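Local coordinates for putative methyltransferase (Emericella variicolor, PDB 7DMB), which probably transfers methyl groups from S-adenosylmethionine as a trans-acting enzyme of calbistrin biosynthesis, here holding the demethylated product S-adenosyl-L-homocysteine, at residues 137-140 against 141-144; 65-68 against 69-73; 318-321 against 322-326. One frame throughout, in Å; residues are numbered along the deposited sequence.

Contact 1: residues 137-140 against 141-144; sequences TYLW and PVIE
With CG opposite the backbone N (chi1 171°), W140 swings its indole forward along the helix, where E144 meets it. E144 CB lies over one face of the indole toward its rim, 4.1 Å from the centroid of the five-membered ring of W140, a CH-pi contact. The glutamate has its own CG turned the same way (chi1 -170°), which carries CG on past the NE1 edge, 3.8 Å from W140 NE1. A bend farther along the chain then turns the carboxylate nearly parallel to the indole, its plane tilted by only 20°. Its OE1 takes a hydrogen from a water 3.1 Å away, and that water also donates to W140 O, so the carbonyl of the first helical residue is tied to the carboxylate. W140 O already receives the straightest bond of the turn, from E144 N at 2.9 Å. The other carboxylate oxygen, OE2, forms a salt bridge with R131 on helix 120-134.

This is the start of helix 140-157, reached through a type I beta turn from T137 to W140. T137 caps the turn: its OG1 accepts from L139 N at 3.2 Å and is itself bonded to V134 O. P141 sits in the first helical turn, where its missing N-H costs no helical bond, and its CD rests 3.4 Å from W140 CB. On the inner side, L139 CD2 lies 3.9 Å from V142 CG2, while L139 O draws only weak bonds from V142 N and I143 N. L139 leans on E58 and M61 of helix 56-79, and K175 of helix 172-181 packs against W140 and P141.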
# COMPACT_ATOMS: atom_id res chain seq x y z
N THR A 137 -19.46 -2.91 -6.94
CA THR A 137 -18.47 -3.98 -6.94
C THR A 137 -17.26 -3.51 -6.15
O THR A 137 -17.08 -2.31 -5.89
CB THR A 137 -18.05 -4.35 -8.37
OG1 THR A 137 -17.22 -3.30 -8.90
CG2 THR A 137 -19.28 -4.55 -9.28
N TYR A 138 -16.39 -4.48 -5.81
CA TYR A 138 -15.14 -4.18 -5.13
C TYR A 138 -14.24 -3.23 -5.93
O TYR A 138 -13.35 -2.61 -5.34
CB TYR A 138 -14.38 -5.48 -4.83
CG TYR A 138 -13.75 -6.17 -6.03
CD1 TYR A 138 -12.37 -6.14 -6.25
CD2 TYR A 138 -14.53 -6.88 -6.94
CE1 TYR A 138 -11.79 -6.78 -7.34
CE2 TYR A 138 -13.96 -7.52 -8.04
CZ TYR A 138 -12.59 -7.47 -8.24
OH TYR A 138 -12.04 -8.10 -9.34
N LEU A 139 -14.44 -3.10 -7.25
CA LEU A 139 -13.64 -2.24 -8.11
C LEU A 139 -14.10 -0.79 -8.10
O LEU A 139 -13.43 0.06 -8.69
CB LEU A 139 -13.67 -2.74 -9.55
CG LEU A 139 -12.92 -4.03 -9.87
CD1 LEU A 139 -12.95 -4.33 -11.38
CD2 LEU A 139 -11.47 -3.93 -9.40
N TRP A 140 -15.24 -0.49 -7.47
CA TRP A 140 -15.73 0.88 -7.39
C TRP A 140 -14.67 1.90 -6.99
O TRP A 140 -14.53 2.92 -7.68
CB TRP A 140 -16.92 0.93 -6.42
CG TRP A 140 -17.32 2.31 -6.13
CD1 TRP A 140 -17.96 3.17 -6.98
CD2 TRP A 140 -17.06 3.05 -4.94
NE1 TRP A 140 -18.14 4.39 -6.37
CE2 TRP A 140 -17.59 4.34 -5.12
CE3 TRP A 140 -16.45 2.74 -3.72
CZ2 TRP A 140 -17.53 5.32 -4.13
CZ3 TRP A 140 -16.39 3.71 -2.74
CH2 TRP A 140 -16.92 4.98 -2.95
N PRO A 141 -13.89 1.70 -5.90
CA PRO A 141 -12.95 2.75 -5.48
C PRO A 141 -11.80 2.97 -6.44
O PRO A 141 -11.31 4.10 -6.54
CB PRO A 141 -12.43 2.24 -4.13
CG PRO A 141 -12.56 0.75 -4.23
CD PRO A 141 -13.85 0.54 -4.99
N VAL A 142 -11.31 1.92 -7.11
CA VAL A 142 -10.17 2.13 -8.00
C VAL A 142 -10.57 2.78 -9.32
O VAL A 142 -9.69 3.24 -10.04
CB VAL A 142 -9.41 0.81 -8.23
CG1 VAL A 142 -8.80 0.34 -6.93
CG2 VAL A 142 -10.32 -0.27 -8.80
N ILE A 143 -11.86 2.83 -9.65
CA ILE A 143 -12.33 3.55 -10.83
C ILE A 143 -12.83 4.94 -10.47
O ILE A 143 -12.56 5.91 -11.19
CB ILE A 143 -13.43 2.73 -11.54
CG1 ILE A 143 -12.86 1.40 -12.02
CG2 ILE A 143 -14.05 3.52 -12.71
CD1 ILE A 143 -11.64 1.54 -12.91
N GLU A 144 -13.54 5.04 -9.35
CA GLU A 144 -14.09 6.31 -8.88
C GLU A 144 -13.00 7.24 -8.40
O GLU A 144 -13.13 8.46 -8.52
CB GLU A 144 -15.09 6.07 -7.74
CG GLU A 144 -15.89 7.29 -7.36
CD GLU A 144 -16.93 7.64 -8.41
OE1 GLU A 144 -17.04 6.91 -9.42
OE2 GLU A 144 -17.65 8.63 -8.22
O HOH W 1 -16.11 4.03 -10.15

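Contact 2: residues 65-68 against 69-73; sequences MWVL and CAIQM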
# COMPACT_ATOMS: atom_id res chain seq x y z
N MET A 65 -8.74 3.56 -17.11
CA MET A 65 -9.50 4.63 -16.50
C MET A 65 -8.62 5.81 -16.12
O MET A 65 -8.95 6.96 -16.42
CB MET A 65 -10.24 4.14 -15.27
CG MET A 65 -11.00 5.26 -14.60
SD MET A 65 -12.48 5.68 -15.56
CE MET A 65 -13.15 7.06 -14.66
N TRP A 66 -7.50 5.54 -15.42
CA TRP A 66 -6.68 6.67 -15.00
C TRP A 66 -6.00 7.31 -16.20
O TRP A 66 -5.73 8.51 -16.17
CB TRP A 66 -5.68 6.28 -13.90
CG TRP A 66 -4.36 5.67 -14.33
CD1 TRP A 66 -3.99 4.35 -14.22
CD2 TRP A 66 -3.22 6.35 -14.89
NE1 TRP A 66 -2.71 4.16 -14.68
CE2 TRP A 66 -2.21 5.37 -15.10
CE3 TRP A 66 -2.95 7.68 -15.23
CZ2 TRP A 66 -0.97 5.69 -15.65
CZ3 TRP A 66 -1.70 7.99 -15.79
CH2 TRP A 66 -0.73 7.00 -15.99
N VAL A 67 -5.75 6.56 -17.27
CA VAL A 67 -5.23 7.18 -18.49
C VAL A 67 -6.27 8.12 -19.10
O VAL A 67 -5.94 9.22 -19.56
CB VAL A 67 -4.79 6.11 -19.51
CG1 VAL A 67 -4.60 6.74 -20.91
CG2 VAL A 67 -3.50 5.41 -19.05
N LEU A 68 -7.54 7.70 -19.12
CA LEU A 68 -8.60 8.57 -19.62
C LEU A 68 -8.72 9.85 -18.80
O LEU A 68 -8.77 10.96 -19.36
CB LEU A 68 -9.93 7.81 -19.63
CG LEU A 68 -10.17 6.80 -20.76
CD1 LEU A 68 -11.26 5.78 -20.33
CD2 LEU A 68 -10.60 7.53 -22.03
N CYS A 69 -8.80 9.73 -17.47
CA CYS A 69 -8.80 10.92 -16.62
C CYS A 69 -7.57 11.79 -16.85
O CYS A 69 -7.68 13.02 -16.86
CB CYS A 69 -8.89 10.56 -15.13
SG CYS A 69 -10.15 9.30 -14.67
N ALA A 70 -6.38 11.17 -16.97
CA ALA A 70 -5.16 11.95 -17.12
C ALA A 70 -5.18 12.75 -18.42
O ALA A 70 -4.78 13.92 -18.44
CB ALA A 70 -3.93 11.04 -17.07
N ILE A 71 -5.66 12.14 -19.51
CA ILE A 71 -5.85 12.87 -20.77
C ILE A 71 -6.82 14.02 -20.57
O ILE A 71 -6.57 15.15 -21.01
CB ILE A 71 -6.36 11.91 -21.86
CG1 ILE A 71 -5.32 10.82 -22.19
CG2 ILE A 71 -6.77 12.70 -23.12
CD1 ILE A 71 -5.90 9.62 -22.96
N GLN A 72 -7.93 13.75 -19.89
CA GLN A 72 -8.97 14.74 -19.66
C GLN A 72 -8.49 15.87 -18.76
O GLN A 72 -9.12 16.93 -18.74
CB GLN A 72 -10.20 14.07 -19.03
CG GLN A 72 -11.53 14.73 -19.38
CD GLN A 72 -11.96 14.51 -20.82
OE1 GLN A 72 -11.30 13.82 -21.58
NE2 GLN A 72 -13.09 15.09 -21.19
N MET A 73 -7.40 15.66 -18.01
CA MET A 73 -6.89 16.67 -17.09
C MET A 73 -5.96 17.68 -17.74
O MET A 73 -5.69 18.73 -17.14
CB MET A 73 -6.16 16.00 -15.94
CG MET A 73 -7.09 15.44 -14.89
SD MET A 73 -6.31 14.09 -13.99
CE MET A 73 -5.30 15.02 -12.84
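M65 and C69 meet one helical turn apart through their sulfur-bearing ends. The methionine bends at chi2 (74°), and its CE rests against C69 SG at 3.7 Å, the longer side chain lying up against the short thiol. One step round the helix, the methyl of A70 is a low bump beside the six-membered half of the W66 indole, met obliquely: A70 CB sits 4.0 Å from W66 CE3 and equally far from CZ3. W66 has CG between its backbone N and carbonyl carbon (chi1 85°), which brings that half of the ring near A70 CB, with V67 CG2 over the centre of one face. A bulkier pair occupies the next ridge. V67 CG1 and I71 CD1 touch at 3.8 Å, two branches meeting at a slant, and I71 CG1 also nestles 3.1 Å from V67 O.

Beneath this surface runs an unbroken set of i to i+4 bonds, with C69 N donating to M65 O at 3.0 Å and I71 N to V67 O at 2.9 Å. Q72 turns to the partly exposed side, its amide held by R123 and by the carbonyl of D120. The W66 ring meets those of Y319 and F322 of helix 319-324, M65 packs on I143 and M130, and V67 and I71 share F101, so different faces of the helix serve different neighbours. This is the i, i+4 side-chain pairing of an alpha-helix, here in buried helix 56-79, packed among helices 85-101, 120-134 and 140-157.

Contact 3: residues 318-321 against 322-326; sequences KYVD and FMVGL
Y319 and M323 run alongside one another from successive turns of a short helix, heading in the same direction, with the CG of the methionine laid over one face of the phenol ring. M323 CG does the touching: it is 3.9 Å from the ring centroid of Y319 and only 22° off the normal, a CH-pi contact displaced toward the CE1 and CZ side, where CG lies 3.7 Å from Y319 CE1. The sulfur stands farther out and oblique, SD 4.9 Å from the same centroid, in a looser Met-aromatic contact. Y319 has CG opposite the backbone N (chi1 173°), whereas M323 carries CG on the side of its backbone N (chi1 -82°), and bends at the next two torsions lead the sulfur and methyl off past the ring.

V320 and V324 repeat the parallel relation on the neighbouring face, without a ring: V320 CG1 and V324 CG2 are 4.1 Å apart, and that same CG2 presses 3.1 Å from V320 O. The helix opens at K318, the N-cap residue, whose carbonyl receives F322 N at 2.9 Å. Farther along, G325 N makes a weak bond to D321 O at 2.9 Å. D321 turns aside and gives its OD1 to W330 NE1.

The side chain of V324 is about 8 Å from the bound S-adenosyl-L-homocysteine. Helix 319-324 follows strand 306-313 of the central sheet and wedges itself between helices: W66 of helix 56-79 meets the rings of Y319 and F322, P146 of helix 140-157 packs against Y319, F322 and M323, and W93 of helix 85-101 lies against K318 and D321.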
# COMPACT_ATOMS: atom_id res chain seq x y z
N LYS A 318 2.00 3.53 -13.43
CA LYS A 318 1.97 4.83 -12.78
C LYS A 318 0.61 5.15 -12.15
O LYS A 318 0.30 6.33 -11.95
CB LYS A 318 2.36 5.92 -13.78
CG LYS A 318 3.83 6.33 -13.80
CD LYS A 318 4.77 5.15 -13.80
CE LYS A 318 6.12 5.53 -13.19
NZ LYS A 318 7.01 4.34 -13.03
N TYR A 319 -0.21 4.14 -11.86
CA TYR A 319 -1.53 4.42 -11.29
C TYR A 319 -1.40 5.08 -9.93
O TYR A 319 -2.16 5.99 -9.60
CB TYR A 319 -2.35 3.13 -11.21
CG TYR A 319 -3.69 3.26 -10.49
CD1 TYR A 319 -4.70 4.07 -11.00
CD2 TYR A 319 -3.95 2.57 -9.30
CE1 TYR A 319 -5.91 4.20 -10.36
CE2 TYR A 319 -5.17 2.70 -8.64
CZ TYR A 319 -6.15 3.51 -9.18
OH TYR A 319 -7.36 3.66 -8.56
N VAL A 320 -0.41 4.65 -9.13
CA VAL A 320 -0.25 5.25 -7.80
C VAL A 320 0.31 6.66 -7.92
O VAL A 320 -0.10 7.56 -7.18
CB VAL A 320 0.63 4.34 -6.91
CG1 VAL A 320 0.55 4.80 -5.47
CG2 VAL A 320 0.11 2.91 -7.00
N ASP A 321 1.25 6.89 -8.85
CA ASP A 321 1.71 8.24 -9.13
C ASP A 321 0.54 9.15 -9.47
O ASP A 321 0.45 10.28 -8.98
CB ASP A 321 2.72 8.25 -10.28
CG ASP A 321 3.88 7.33 -10.03
OD1 ASP A 321 4.99 7.84 -9.77
OD2 ASP A 321 3.68 6.10 -10.10
N PHE A 322 -0.37 8.68 -10.32
CA PHE A 322 -1.54 9.48 -10.67
C PHE A 322 -2.39 9.78 -9.44
O PHE A 322 -2.88 10.91 -9.27
CB PHE A 322 -2.37 8.76 -11.73
CG PHE A 322 -3.64 9.47 -12.06
CD1 PHE A 322 -3.66 10.45 -13.04
CD2 PHE A 322 -4.82 9.18 -11.38
CE1 PHE A 322 -4.82 11.12 -13.34
CE2 PHE A 322 -5.98 9.85 -11.67
CZ PHE A 322 -5.98 10.83 -12.66
N MET A 323 -2.57 8.79 -8.57
CA MET A 323 -3.58 8.90 -7.53
C MET A 323 -3.12 9.75 -6.37
O MET A 323 -3.92 10.45 -5.75
CB MET A 323 -3.98 7.50 -7.02
CG MET A 323 -4.99 6.80 -7.89
SD MET A 323 -6.48 7.75 -8.18
CE MET A 323 -6.99 8.08 -6.49
N VAL A 324 -1.84 9.68 -6.02
CA VAL A 324 -1.34 10.36 -4.83
C VAL A 324 -0.29 11.42 -5.16
O VAL A 324 0.20 12.08 -4.24
CB VAL A 324 -0.79 9.35 -3.80
CG1 VAL A 324 -1.84 8.28 -3.51
CG2 VAL A 324 0.43 8.70 -4.34
N GLY A 325 0.03 11.63 -6.43
CA GLY A 325 1.01 12.63 -6.80
C GLY A 325 0.65 14.05 -6.38
O GLY A 325 1.53 14.90 -6.27
N LEU A 326 -0.63 14.32 -6.15
CA LEU A 326 -1.02 15.65 -5.72
C LEU A 326 -0.66 15.93 -4.27
O LEU A 326 -0.84 17.07 -3.81
CB LEU A 326 -2.53 15.84 -5.97
CG LEU A 326 -2.96 16.05 -7.44
CD1 LEU A 326 -4.47 15.94 -7.61
CD2 LEU A 326 -2.45 17.39 -7.98

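Contact 2 is the buried one, almost wholly apolar, midway along a long helix, whereas contacts 1 and 3 are partly buried and include helix starts, where polar groups matter more. Contact 1 adds a threonine cap and a water bridge; contact 3 relies on a methionine CG over a tyrosine ring. All three converge: the side chain of M65 in contact 2 reaches the backbone of I143 in contact 1, W66 of contact 2 packs against Y319 and F322 of contact 3, with M73 SD also against F322, and Y319 OH makes a weak hydrogen bond to V142 O of contact 1. Contact 3 lies on the helix that comes after strand 306-313.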